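Local coordinates for single domain haemoglobin (Campylobacter jejuni, PDB 2WY4), which binds haem, probably binds oxygen and may take part in nitric oxide detoxification, at residues 3-8 with 115-120; 26-31 with 51-56; 68-73 with 124-129; 79-84 with 132-137. All blocks are in the same frame, centred on the assembly; numbering follows the deposited sequence. Where two conformers were deposited one is given.

Interaction 1: residues 3-8 with 115-120; sequences KEQIQI and TLKAWE
Where the globin A and H helices cross, Ile8 and Gln5, on the first turns of helix 4-34, pack against Ala118 and Thr115 near the start of helix 113-139. Ile8 sends its CG2 branch across, reaching Ala118 CB at 3.8 Å. This methyl also lies 3.8 Å from Thr115 OG1, the two side chains passing at a slant. CG2 comes forward because it sits anti to the backbone N, while CG1 is the branch beside that N (chi1 -79°). The two short helical segments run almost perpendicular, at 91°, with their axes 9.2 Å apart. The backbones come nearest at the small Ala118, whose CA is 5.3 Å from Gln5 CA. In the all-helical globin fold this crossing joins the two ends of the chain, and here Ile9 and Cys12 extend it along helix 4-34 to meet Trp119. The Gln5 chain is extended and lies over Ala118, its NE2 being 3.9 Å from Ala118 CA and equally near Lys117 CG. Its other amide atom, OE1, receives a hydrogen bond from a water that also donates to Ala118 O (2.8 Å), a bridge linking the two helices at the partly exposed margin of the contact.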
# COMPACT_ATOMS: atom_id res chain seq x y z
N LYS A 3 -2.46 18.30 -11.17
CA LYS A 3 -1.36 17.91 -12.08
C LYS A 3 0.02 17.80 -11.42
O LYS A 3 0.82 16.90 -11.75
CB LYS A 3 -1.29 18.94 -13.21
N GLU A 4 0.36 18.74 -10.55
CA GLU A 4 1.64 18.69 -9.86
C GLU A 4 1.69 17.44 -8.98
O GLU A 4 2.72 16.75 -8.95
CB GLU A 4 1.89 19.95 -9.00
CG GLU A 4 2.29 21.21 -9.79
CD GLU A 4 3.08 22.25 -8.97
OE1 GLU A 4 3.67 23.15 -9.61
OE2 GLU A 4 3.12 22.20 -7.72
N GLN A 5 0.61 17.15 -8.27
CA GLN A 5 0.53 15.95 -7.41
C GLN A 5 0.64 14.65 -8.20
O GLN A 5 1.28 13.72 -7.75
CB GLN A 5 -0.77 15.91 -6.62
CG GLN A 5 -0.73 16.73 -5.37
CD GLN A 5 -1.74 16.34 -4.34
OE1 GLN A 5 -2.64 15.53 -4.60
NE2 GLN A 5 -1.58 16.90 -3.14
N ILE A 6 0.00 14.59 -9.36
CA ILE A 6 0.12 13.41 -10.21
C ILE A 6 1.57 13.18 -10.59
O ILE A 6 2.07 12.07 -10.52
CB ILE A 6 -0.76 13.56 -11.48
CG1 ILE A 6 -2.23 13.48 -11.13
CG2 ILE A 6 -0.42 12.49 -12.52
CD1 ILE A 6 -3.17 13.94 -12.22
N GLN A 7 2.24 14.25 -11.01
CA GLN A 7 3.62 14.12 -11.42
C GLN A 7 4.53 13.69 -10.28
O GLN A 7 5.45 12.91 -10.48
CB GLN A 7 4.13 15.39 -12.09
CG GLN A 7 5.54 15.23 -12.64
CD GLN A 7 5.56 14.31 -13.81
OE1 GLN A 7 4.90 14.57 -14.82
NE2 GLN A 7 6.30 13.22 -13.70
N ILE A 8 4.29 14.19 -9.07
CA ILE A 8 5.07 13.77 -7.92
C ILE A 8 4.92 12.27 -7.74
O ILE A 8 5.91 11.57 -7.52
CB ILE A 8 4.61 14.51 -6.66
CG1 ILE A 8 5.21 15.90 -6.67
CG2 ILE A 8 5.10 13.79 -5.41
CD1 ILE A 8 4.64 16.86 -5.55
N THR A 115 5.53 16.26 -1.34
CA THR A 115 5.56 14.82 -1.65
C THR A 115 4.76 14.04 -0.62
O THR A 115 3.97 13.16 -0.95
CB THR A 115 6.99 14.32 -1.76
OG1 THR A 115 7.62 14.99 -2.85
CG2 THR A 115 7.02 12.85 -2.15
N LEU A 116 4.95 14.38 0.65
CA LEU A 116 4.17 13.73 1.68
C LEU A 116 2.66 13.93 1.46
O LEU A 116 1.87 12.99 1.57
CB LEU A 116 4.54 14.29 3.06
CG LEU A 116 5.67 13.68 3.83
CD1 LEU A 116 5.76 14.31 5.21
CD2 LEU A 116 5.47 12.16 3.96
N LYS A 117 2.26 15.17 1.18
CA LYS A 117 0.86 15.49 0.89
C LYS A 117 0.34 14.68 -0.30
O LYS A 117 -0.77 14.12 -0.30
CB LYS A 117 0.72 17.00 0.63
CG LYS A 117 -0.69 17.52 0.63
CD LYS A 117 -1.41 17.21 1.95
CE LYS A 117 -2.29 18.36 2.43
NZ LYS A 117 -1.50 19.28 3.27
N ALA A 118 1.18 14.57 -1.32
CA ALA A 118 0.76 13.88 -2.51
C ALA A 118 0.50 12.40 -2.17
O ALA A 118 -0.46 11.83 -2.65
CB ALA A 118 1.79 14.05 -3.62
N TRP A 119 1.34 11.81 -1.31
CA TRP A 119 1.14 10.39 -0.93
C TRP A 119 -0.04 10.21 0.00
O TRP A 119 -0.73 9.20 -0.04
CB TRP A 119 2.43 9.84 -0.29
CG TRP A 119 3.36 9.29 -1.37
CD1 TRP A 119 4.47 9.88 -1.93
CD2 TRP A 119 3.13 8.10 -2.14
NE1 TRP A 119 4.97 9.09 -2.94
CE2 TRP A 119 4.14 8.01 -3.10
CE3 TRP A 119 2.15 7.11 -2.10
CZ2 TRP A 119 4.24 6.94 -3.97
CZ3 TRP A 119 2.24 6.05 -2.97
CH2 TRP A 119 3.26 5.99 -3.91
N GLU A 120 -0.29 11.22 0.84
CA GLU A 120 -1.45 11.14 1.73
C GLU A 120 -2.72 11.09 0.88
O GLU A 120 -3.63 10.28 1.10
CB GLU A 120 -1.54 12.37 2.65
CG GLU A 120 -0.40 12.51 3.62
CD GLU A 120 -0.63 13.64 4.60
OE1 GLU A 120 -1.55 14.45 4.37
OE2 GLU A 120 0.11 13.70 5.60
O HOH W 1 -1.76 12.58 -5.07

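Interaction 2: residues 26-31 with 51-56; sequences EFYKIM and EQPKAL. With HEM (protoporphyrin IX containing Fe), chain B; CYN (cyanide ion), chain C.
Tyr28 and Gln52 meet at about a right angle, side chain to side chain, above the iron-bound cyanide. The phenol and amide planes are 71° apart, yet the Tyr28 OH lies within the plane of the Gln52 amide, where NE2 donates to it at 3.0 Å in a nearly straight bond (168°). The same hydroxyl donates to the cyanide N at 2.5 Å, a very short hydrogen bond. Two bonds therefore grip the phenol oxygen, one received and one given. Gln52 reaches the hydroxyl by bending at its second torsion (chi2 65°), which folds the amide over the haem and leaves NE2 3.4 Å from HEM C1A; its OE1 is held by Lys46. This is the distal pocket of the globin fold, with Tyr28 supplied by the B helix and Gln52 by the E helix, a tyrosine-glutamine pair known from bacterial flavohaemoglobins and related single-domain globins. Leu56, one turn beyond Gln52, divides its two methyls between haem and protein. CD1 lies against HEM C1B, while CD2 approaches Tyr28 OH to 3.4 Å and Phe27 CD2 to 3.5 Å, with the Phe27 and Leu56 side chains crossing at about a right angle. Phe27 CD2 in turn sits over the centre of one face of the Tyr28 ring, 3.7 Å above its plane. At the edge of that ring comes Pro53 CA, 4.1 Å from Tyr28 CE2, and Phe42, another residue of the cyanide pocket, also meets the ring.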
# COMPACT_ATOMS: atom_id res chain seq x y z
N GLU A 26 10.30 -1.43 6.02
CA GLU A 26 10.07 -0.43 7.08
C GLU A 26 8.59 -0.35 7.45
O GLU A 26 8.25 -0.33 8.63
CB GLU A 26 10.66 0.92 6.66
CG GLU A 26 10.45 2.04 7.69
CD GLU A 26 11.37 1.95 8.88
OE1 GLU A 26 12.28 1.12 8.88
OE2 GLU A 26 11.19 2.78 9.81
N PHE A 27 7.71 -0.39 6.46
CA PHE A 27 6.28 -0.41 6.71
C PHE A 27 5.89 -1.60 7.60
O PHE A 27 5.18 -1.39 8.60
CB PHE A 27 5.52 -0.50 5.38
CG PHE A 27 4.08 -0.91 5.50
CD1 PHE A 27 3.10 0.01 5.81
CD2 PHE A 27 3.71 -2.21 5.27
CE1 PHE A 27 1.83 -0.37 5.86
CE2 PHE A 27 2.43 -2.60 5.32
CZ PHE A 27 1.47 -1.67 5.67
N TYR A 28 6.34 -2.82 7.29
CA TYR A 28 5.96 -3.95 8.13
C TYR A 28 6.57 -3.88 9.52
O TYR A 28 5.94 -4.31 10.47
CB TYR A 28 6.31 -5.30 7.46
CG TYR A 28 5.38 -5.61 6.30
CD1 TYR A 28 4.03 -5.81 6.51
CD2 TYR A 28 5.84 -5.69 4.99
CE1 TYR A 28 3.17 -6.05 5.50
CE2 TYR A 28 4.96 -5.95 3.97
CZ TYR A 28 3.62 -6.11 4.22
OH TYR A 28 2.75 -6.34 3.17
N LYS A 29 7.78 -3.37 9.64
CA LYS A 29 8.38 -3.14 10.96
C LYS A 29 7.48 -2.23 11.81
O LYS A 29 7.14 -2.54 12.96
CB LYS A 29 9.77 -2.53 10.83
CG LYS A 29 10.49 -2.26 12.15
CD LYS A 29 11.85 -1.58 11.93
CE LYS A 29 12.44 -1.05 13.24
NZ LYS A 29 13.92 -0.79 13.18
N ILE A 30 7.10 -1.10 11.23
CA ILE A 30 6.24 -0.14 11.94
C ILE A 30 4.89 -0.76 12.28
O ILE A 30 4.44 -0.69 13.41
CB ILE A 30 6.06 1.14 11.11
CG1 ILE A 30 7.35 1.94 11.04
CG2 ILE A 30 4.93 1.98 11.69
CD1 ILE A 30 7.41 2.92 9.91
N MET A 31 4.26 -1.38 11.30
CA MET A 31 2.95 -1.90 11.54
C MET A 31 2.93 -3.02 12.56
O MET A 31 2.07 -3.05 13.42
CB MET A 31 2.24 -2.33 10.27
CG MET A 31 0.79 -2.71 10.50
SD MET A 31 -0.16 -2.89 8.97
CE MET A 31 0.68 -4.27 8.22
N GLU A 51 9.28 -12.09 0.06
CA GLU A 51 8.21 -12.18 -0.94
C GLU A 51 7.08 -11.20 -0.70
O GLU A 51 6.61 -10.57 -1.63
CB GLU A 51 7.64 -13.61 -1.07
CG GLU A 51 6.67 -13.71 -2.23
CD GLU A 51 6.12 -15.09 -2.48
OE1 GLU A 51 6.36 -15.98 -1.64
OE2 GLU A 51 5.43 -15.26 -3.51
N GLN A 52 6.61 -11.09 0.54
CA GLN A 52 5.52 -10.14 0.78
C GLN A 52 5.96 -8.67 0.71
O GLN A 52 5.25 -7.87 0.15
CB GLN A 52 4.77 -10.51 2.07
CG GLN A 52 3.66 -9.52 2.43
CD GLN A 52 2.57 -9.55 1.40
OE1 GLN A 52 2.35 -10.55 0.71
NE2 GLN A 52 1.83 -8.44 1.31
N PRO A 53 7.09 -8.32 1.30
CA PRO A 53 7.60 -6.96 1.06
C PRO A 53 7.71 -6.63 -0.42
O PRO A 53 7.35 -5.53 -0.81
CB PRO A 53 8.94 -6.96 1.78
CG PRO A 53 8.74 -7.94 2.91
CD PRO A 53 7.90 -9.03 2.31
N LYS A 54 8.15 -7.56 -1.24
CA LYS A 54 8.25 -7.27 -2.66
C LYS A 54 6.85 -7.15 -3.28
O LYS A 54 6.59 -6.26 -4.11
CB LYS A 54 9.05 -8.39 -3.35
CG LYS A 54 10.56 -8.31 -3.08
CD LYS A 54 11.31 -9.45 -3.76
CE LYS A 54 12.71 -9.71 -3.12
NZ LYS A 54 13.29 -11.06 -3.41
N ALA A 55 5.93 -8.01 -2.85
CA ALA A 55 4.60 -7.98 -3.39
C ALA A 55 3.91 -6.63 -3.11
O ALA A 55 3.23 -6.06 -3.96
CB ALA A 55 3.76 -9.10 -2.83
N LEU A 56 4.05 -6.13 -1.87
CA LEU A 56 3.44 -4.86 -1.51
C LEU A 56 4.07 -3.75 -2.30
O LEU A 56 3.34 -2.86 -2.78
CB LEU A 56 3.58 -4.62 -0.01
CG LEU A 56 2.94 -3.31 0.45
CD1 LEU A 56 1.45 -3.22 0.08
CD2 LEU A 56 3.18 -3.16 1.96
CHA HEM B . -1.55 -9.40 1.07
CHB HEM B . -1.41 -5.16 -1.19
CHC HEM B . -3.84 -3.18 2.47
CHD HEM B . -3.39 -7.30 5.00
C1A HEM B . -1.37 -8.47 0.11
C2A HEM B . -0.77 -8.66 -1.17
C3A HEM B . -0.70 -7.48 -1.81
C4A HEM B . -1.28 -6.51 -0.90
CMA HEM B . -0.15 -7.22 -3.22
CAA HEM B . -0.29 -10.03 -1.71
CBA HEM B . -1.45 -11.00 -1.90
CGA HEM B . -2.07 -11.09 -3.26
O1A HEM B . -1.47 -10.60 -4.25
O2A HEM B . -3.19 -11.72 -3.34
C1B HEM B . -2.03 -4.25 -0.37
C2B HEM B . -2.24 -2.88 -0.68
C3B HEM B . -2.92 -2.33 0.33
C4B HEM B . -3.16 -3.33 1.31
CMB HEM B . -1.69 -2.17 -1.92
CAB HEM B . -3.36 -0.87 0.54
CBB HEM B . -3.91 -0.16 -0.42
C1C HEM B . -4.00 -4.11 3.47
C2C HEM B . -4.68 -3.98 4.71
C3C HEM B . -4.52 -5.10 5.38
C4C HEM B . -3.70 -6.00 4.61
CMC HEM B . -5.51 -2.75 5.12
CAC HEM B . -5.09 -5.41 6.76
CBC HEM B . -4.24 -5.70 7.76
C1D HEM B . -2.86 -8.23 4.13
C2D HEM B . -2.59 -9.56 4.53
C3D HEM B . -2.02 -10.25 3.34
C4D HEM B . -2.02 -9.25 2.32
CMD HEM B . -2.85 -10.16 5.89
CAD HEM B . -1.53 -11.69 3.22
CBD HEM B . -0.01 -11.67 3.21
CGD HEM B . 0.62 -13.02 3.41
O1D HEM B . 1.56 -13.09 4.22
O2D HEM B . 0.18 -13.98 2.73
NA HEM B . -1.68 -7.14 0.28
NB HEM B . -2.61 -4.51 0.84
NC HEM B . -3.40 -5.36 3.43
ND HEM B . -2.50 -8.05 2.82
FE HEM B . -2.56 -6.28 1.83
C CYN C . -0.76 -5.92 2.63
N CYN C . 0.30 -5.77 3.04

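Interaction 3: residues 68-73 with 124-129; sequences ENLENM and GKIAKF
Phe129 reaches from helix 113-139 into the short 3-10 turn around Leu70 and Glu71, and it is the largest single part of this contact. Its CB touches Leu70 CD1 at 3.9 Å, close to the helix. With CG anti to the backbone N (chi1 -167°), the ring is carried out to the turn. Leu70 CB lies over one face, toward the rim near CG and CD1, in a CH-pi contact 4.0 Å from the ring centroid. CD2 is met by the methyl CE of Met73, whose chain runs alongside the phenylalanine, pointing the other way, and also brings its CG next to CE2. Along the edge away from Met73, Glu71 OE2 comes to 3.8 Å from CE1, near the ring plane, with the carboxylate turned 78° from that plane. The carboxylate has a stronger partner in Arg74, to which OE1 forms a salt bridge. Toward the tip, Leu70 O lies over the same face as Leu70 CB, 3.2 Å from CZ. That carbonyl already accepts the N-H of Met73 in the tight turn. Nearer the helix, Leu70 CD1 rests on the backbone at Lys125 O, 3.5 Å away, and Met73 CE also faces Ile126 CG2. Ile126 belongs to the haem pocket as well, so the packing of the turn continues inward to the cofactor. Met73 is the N-cap residue of helix 74-86, which places this contact at the E-F corner of the globin fold, where the link from the distal to the proximal helix packs on the H helix.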
# COMPACT_ATOMS: atom_id res chain seq x y z
N GLU A 68 -3.74 8.24 -12.05
CA GLU A 68 -4.73 9.07 -12.75
C GLU A 68 -6.00 8.30 -13.09
O GLU A 68 -7.04 8.90 -13.35
CB GLU A 68 -4.13 9.61 -14.05
CG GLU A 68 -3.04 10.63 -13.83
CD GLU A 68 -2.40 11.07 -15.13
OE1 GLU A 68 -1.45 10.41 -15.58
OE2 GLU A 68 -2.86 12.07 -15.73
N ASN A 69 -5.91 6.97 -13.14
CA ASN A 69 -7.08 6.16 -13.46
C ASN A 69 -6.91 4.77 -12.86
O ASN A 69 -6.37 3.86 -13.53
CB ASN A 69 -7.26 6.08 -14.97
CG ASN A 69 -8.50 5.31 -15.38
OD1 ASN A 69 -8.72 5.05 -16.59
ND2 ASN A 69 -9.32 4.94 -14.40
N LEU A 70 -7.36 4.60 -11.62
CA LEU A 70 -7.16 3.35 -10.91
C LEU A 70 -7.91 2.18 -11.53
O LEU A 70 -7.60 1.03 -11.24
CB LEU A 70 -7.49 3.51 -9.42
CG LEU A 70 -6.60 4.48 -8.64
CD1 LEU A 70 -7.10 4.59 -7.20
CD2 LEU A 70 -5.14 4.08 -8.68
N GLU A 71 -8.88 2.45 -12.41
CA GLU A 71 -9.57 1.38 -13.11
C GLU A 71 -8.60 0.54 -13.91
O GLU A 71 -8.91 -0.60 -14.20
CB GLU A 71 -10.62 1.93 -14.09
CG GLU A 71 -11.84 2.47 -13.40
CD GLU A 71 -12.59 1.39 -12.65
OE1 GLU A 71 -12.48 0.19 -13.02
OE2 GLU A 71 -13.29 1.73 -11.67
N ASN A 72 -7.47 1.12 -14.33
CA ASN A 72 -6.47 0.38 -15.11
C ASN A 72 -5.65 -0.55 -14.29
O ASN A 72 -4.69 -1.13 -14.81
CB ASN A 72 -5.56 1.31 -15.89
CG ASN A 72 -6.26 1.93 -17.07
OD1 ASN A 72 -7.28 1.41 -17.52
ND2 ASN A 72 -5.73 3.07 -17.56
N MET A 73 -5.99 -0.71 -13.01
CA MET A 73 -5.39 -1.79 -12.23
C MET A 73 -6.46 -2.70 -11.66
O MET A 73 -6.17 -3.51 -10.79
CB MET A 73 -4.45 -1.31 -11.14
CG MET A 73 -5.11 -0.57 -10.02
SD MET A 73 -3.87 -0.08 -8.79
CE MET A 73 -4.85 0.57 -7.48
N GLY A 124 -5.30 7.74 0.10
CA GLY A 124 -6.71 7.73 0.32
C GLY A 124 -7.46 7.19 -0.89
O GLY A 124 -8.41 6.42 -0.74
N LYS A 125 -7.03 7.58 -2.08
CA LYS A 125 -7.69 7.14 -3.29
C LYS A 125 -7.48 5.64 -3.56
O LYS A 125 -8.40 4.94 -3.97
CB LYS A 125 -7.20 7.95 -4.47
CG LYS A 125 -7.64 9.40 -4.42
CD LYS A 125 -6.96 10.21 -5.50
CE LYS A 125 -7.39 11.68 -5.47
NZ LYS A 125 -6.99 12.37 -6.73
N ILE A 126 -6.27 5.17 -3.34
CA ILE A 126 -5.90 3.77 -3.57
C ILE A 126 -6.66 2.90 -2.59
O ILE A 126 -7.28 1.90 -2.96
CB ILE A 126 -4.39 3.64 -3.38
CG1 ILE A 126 -3.64 4.37 -4.45
CG2 ILE A 126 -3.99 2.17 -3.42
CD1 ILE A 126 -2.19 4.58 -4.12
N ALA A 127 -6.70 3.32 -1.34
CA ALA A 127 -7.42 2.59 -0.33
C ALA A 127 -8.88 2.47 -0.69
O ALA A 127 -9.46 1.41 -0.52
CB ALA A 127 -7.25 3.22 1.03
N LYS A 128 -9.49 3.56 -1.13
CA LYS A 128 -10.89 3.53 -1.50
C LYS A 128 -11.15 2.52 -2.61
O LYS A 128 -12.15 1.82 -2.60
CB LYS A 128 -11.36 4.92 -1.92
CG LYS A 128 -12.77 4.93 -2.50
CD LYS A 128 -13.19 6.35 -2.84
CE LYS A 128 -14.69 6.50 -2.97
NZ LYS A 128 -15.30 5.49 -3.83
N PHE A 129 -10.26 2.48 -3.60
CA PHE A 129 -10.40 1.52 -4.69
C PHE A 129 -10.40 0.07 -4.19
O PHE A 129 -11.26 -0.73 -4.61
CB PHE A 129 -9.29 1.75 -5.71
CG PHE A 129 -9.50 1.04 -7.02
CD1 PHE A 129 -10.44 1.47 -7.92
CD2 PHE A 129 -8.74 -0.07 -7.33
CE1 PHE A 129 -10.60 0.82 -9.13
CE2 PHE A 129 -8.92 -0.75 -8.52
CZ PHE A 129 -9.85 -0.31 -9.41

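Interaction 4: residues 79-84 with 132-137; sequences KVAITH and DIEKKL. With HEM (protoporphyrin IX containing Fe), chain B.
The imidazole of His84 stands between the haem iron and Glu134, with a partner at each of its two nitrogens. Val80 CG1 packs over one face, 3.7 Å above the ring plane and toward its rim. At the edge, NE2 binds the iron at 2.1 Å, while ND1 donates to Glu134 OE2 at 2.7 Å. The carboxylate plane is turned 84° from the ring: OE2 lies near the imidazole plane, but ND1 approaches its syn side from 32° out of the carboxylate plane. Metal and carboxylate together should fix the rotation of the ring, the His-carboxylate bond holding the iron ligand in place. Glu134 is positioned in turn by Tyr94, whose hydroxyl is hydrogen-bonded to OE1. The extended Glu134 chain passes Ala81, its CG 3.6 Å from Ala81 CB. That methyl also touches Ile133 CG2 and Leu137 CD1, the latter at the more exposed end. On the haem side of the same helix, Thr83 OG1 donates to propionate oxygen O2A at 2.7 Å. Here the proximal F helix, 74-86, crosses the H helix, 113-139, with the short segments at 59° and their axes 9.5 Å apart. Val85 meets Glu134 and Leu137 farther along the F helix, and Val89 in the loop beyond it touches both His84 and Glu134.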
# COMPACT_ATOMS: atom_id res chain seq x y z
N LYS A 79 -7.67 -9.52 -7.75
CA LYS A 79 -7.01 -10.72 -7.25
C LYS A 79 -6.48 -10.54 -5.85
O LYS A 79 -6.58 -11.46 -5.02
CB LYS A 79 -5.87 -11.14 -8.16
CG LYS A 79 -6.26 -11.28 -9.61
CD LYS A 79 -7.57 -12.03 -9.77
CE LYS A 79 -7.98 -12.14 -11.23
NZ LYS A 79 -8.35 -10.82 -11.85
N VAL A 80 -5.92 -9.36 -5.56
CA VAL A 80 -5.45 -9.10 -4.22
C VAL A 80 -6.64 -9.12 -3.24
O VAL A 80 -6.53 -9.65 -2.15
CB VAL A 80 -4.76 -7.74 -4.09
CG1 VAL A 80 -4.35 -7.50 -2.66
CG2 VAL A 80 -3.54 -7.65 -5.03
N ALA A 81 -7.79 -8.61 -3.68
CA ALA A 81 -8.99 -8.59 -2.85
C ALA A 81 -9.35 -9.96 -2.31
O ALA A 81 -9.95 -10.06 -1.23
CB ALA A 81 -10.10 -8.07 -3.65
N ILE A 82 -9.06 -11.03 -3.06
CA ILE A 82 -9.40 -12.35 -2.59
C ILE A 82 -8.61 -12.68 -1.34
O ILE A 82 -9.13 -13.22 -0.36
CB ILE A 82 -9.10 -13.38 -3.67
CG1 ILE A 82 -10.01 -13.16 -4.89
CG2 ILE A 82 -9.24 -14.81 -3.15
CD1 ILE A 82 -9.50 -13.91 -6.11
N THR A 83 -7.34 -12.33 -1.35
CA THR A 83 -6.51 -12.58 -0.17
C THR A 83 -7.00 -11.77 1.01
O THR A 83 -7.21 -12.29 2.11
CB THR A 83 -5.07 -12.17 -0.48
OG1 THR A 83 -4.55 -13.08 -1.45
CG2 THR A 83 -4.18 -12.27 0.75
N HIS A 84 -7.24 -10.50 0.77
CA HIS A 84 -7.68 -9.60 1.83
C HIS A 84 -9.01 -10.05 2.45
O HIS A 84 -9.13 -10.13 3.68
CB HIS A 84 -7.83 -8.21 1.26
CG HIS A 84 -6.53 -7.47 1.09
ND1 HIS A 84 -6.46 -6.25 0.44
CD2 HIS A 84 -5.27 -7.76 1.49
CE1 HIS A 84 -5.21 -5.81 0.49
NE2 HIS A 84 -4.47 -6.72 1.10
N ASP A 132 -13.65 -0.62 -1.90
CA ASP A 132 -14.91 -0.76 -2.64
C ASP A 132 -15.03 -2.12 -3.31
O ASP A 132 -16.11 -2.74 -3.32
CB ASP A 132 -15.11 0.35 -3.68
CG ASP A 132 -15.40 1.73 -3.05
OD1 ASP A 132 -15.67 1.83 -1.83
OD2 ASP A 132 -15.32 2.79 -3.71
N ILE A 133 -13.93 -2.62 -3.85
CA ILE A 133 -13.93 -3.94 -4.48
C ILE A 133 -14.15 -5.03 -3.41
O ILE A 133 -14.95 -5.96 -3.61
CB ILE A 133 -12.60 -4.18 -5.26
CG1 ILE A 133 -12.63 -3.40 -6.57
CG2 ILE A 133 -12.33 -5.64 -5.55
CD1 ILE A 133 -11.36 -3.39 -7.35
N GLU A 134 -13.46 -4.89 -2.28
CA GLU A 134 -13.58 -5.82 -1.18
C GLU A 134 -14.98 -5.79 -0.55
O GLU A 134 -15.52 -6.83 -0.18
CB GLU A 134 -12.44 -5.58 -0.18
CG GLU A 134 -11.12 -6.07 -0.79
CD GLU A 134 -9.86 -5.53 -0.14
OE1 GLU A 134 -9.93 -5.05 1.02
OE2 GLU A 134 -8.78 -5.61 -0.77
N LYS A 135 -15.56 -4.60 -0.44
CA LYS A 135 -16.91 -4.48 0.11
C LYS A 135 -17.87 -5.32 -0.71
O LYS A 135 -18.71 -6.03 -0.15
CB LYS A 135 -17.36 -3.02 0.14
CG LYS A 135 -17.02 -2.29 1.40
CD LYS A 135 -17.50 -0.84 1.35
CE LYS A 135 -19.01 -0.74 1.27
NZ LYS A 135 -19.49 0.67 1.41
N LYS A 136 -17.74 -5.24 -2.03
CA LYS A 136 -18.57 -6.06 -2.91
C LYS A 136 -18.34 -7.53 -2.64
O LYS A 136 -19.29 -8.30 -2.60
CB LYS A 136 -18.30 -5.77 -4.39
CG LYS A 136 -18.95 -4.51 -4.89
CD LYS A 136 -18.97 -4.47 -6.42
CE LYS A 136 -19.12 -3.05 -6.95
NZ LYS A 136 -20.37 -2.37 -6.53
N LEU A 137 -17.09 -7.94 -2.44
CA LEU A 137 -16.84 -9.35 -2.15
C LEU A 137 -17.49 -9.80 -0.87
O LEU A 137 -18.05 -10.87 -0.79
CB LEU A 137 -15.34 -9.66 -2.06
CG LEU A 137 -14.69 -9.95 -3.39
CD1 LEU A 137 -13.22 -10.32 -3.12
CD2 LEU A 137 -15.41 -11.06 -4.15
CHA HEM B . -1.55 -9.40 1.07
CHB HEM B . -1.41 -5.16 -1.19
CHC HEM B . -3.84 -3.18 2.47
CHD HEM B . -3.39 -7.30 5.00
C1A HEM B . -1.37 -8.47 0.11
C2A HEM B . -0.77 -8.66 -1.17
C3A HEM B . -0.70 -7.48 -1.81
C4A HEM B . -1.28 -6.51 -0.90
CMA HEM B . -0.15 -7.22 -3.22
CAA HEM B . -0.29 -10.03 -1.71
CBA HEM B . -1.45 -11.00 -1.90
CGA HEM B . -2.07 -11.09 -3.26
O1A HEM B . -1.47 -10.60 -4.25
O2A HEM B . -3.19 -11.72 -3.34
C1B HEM B . -2.03 -4.25 -0.37
C2B HEM B . -2.24 -2.88 -0.68
C3B HEM B . -2.92 -2.33 0.33
C4B HEM B . -3.16 -3.33 1.31
CMB HEM B . -1.69 -2.17 -1.92
CAB HEM B . -3.36 -0.87 0.54
CBB HEM B . -3.91 -0.16 -0.42
C1C HEM B . -4.00 -4.11 3.47
C2C HEM B . -4.68 -3.98 4.71
C3C HEM B . -4.52 -5.10 5.38
C4C HEM B . -3.70 -6.00 4.61
CMC HEM B . -5.51 -2.75 5.12
CAC HEM B . -5.09 -5.41 6.76
CBC HEM B . -4.24 -5.70 7.76
C1D HEM B . -2.86 -8.23 4.13
C2D HEM B . -2.59 -9.56 4.53
C3D HEM B . -2.02 -10.25 3.34
C4D HEM B . -2.02 -9.25 2.32
CMD HEM B . -2.85 -10.16 5.89
CAD HEM B . -1.53 -11.69 3.22
CBD HEM B . -0.01 -11.67 3.21
CGD HEM B . 0.62 -13.02 3.41
O1D HEM B . 1.56 -13.09 4.22
O2D HEM B . 0.18 -13.98 2.73
NA HEM B . -1.68 -7.14 0.28
NB HEM B . -2.61 -4.51 0.84
NC HEM B . -3.40 -5.36 3.43
ND HEM B . -2.50 -8.05 2.82
FE HEM B . -2.56 -6.28 1.83

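From the N terminus, helix 4-34 opens interaction 1, which closes only on helix 113-139 and so encloses nearly the whole chain. Nested within that loop, interaction 2 joins the later part of helix 4-34 to helix 51-65. Interactions 3 and 4 follow it in series, opening at 68-73 and 79-84. Both return to helix 113-139 beyond 115-120, so each crosses interaction 1, and they also cross one another. Helix 113-139 thus receives three contacts in succession along its length. Interactions 1 and 3 touch through Ile6 and Glu68, whereas interactions 2 and 4 approach the same haem from its distal and proximal sides.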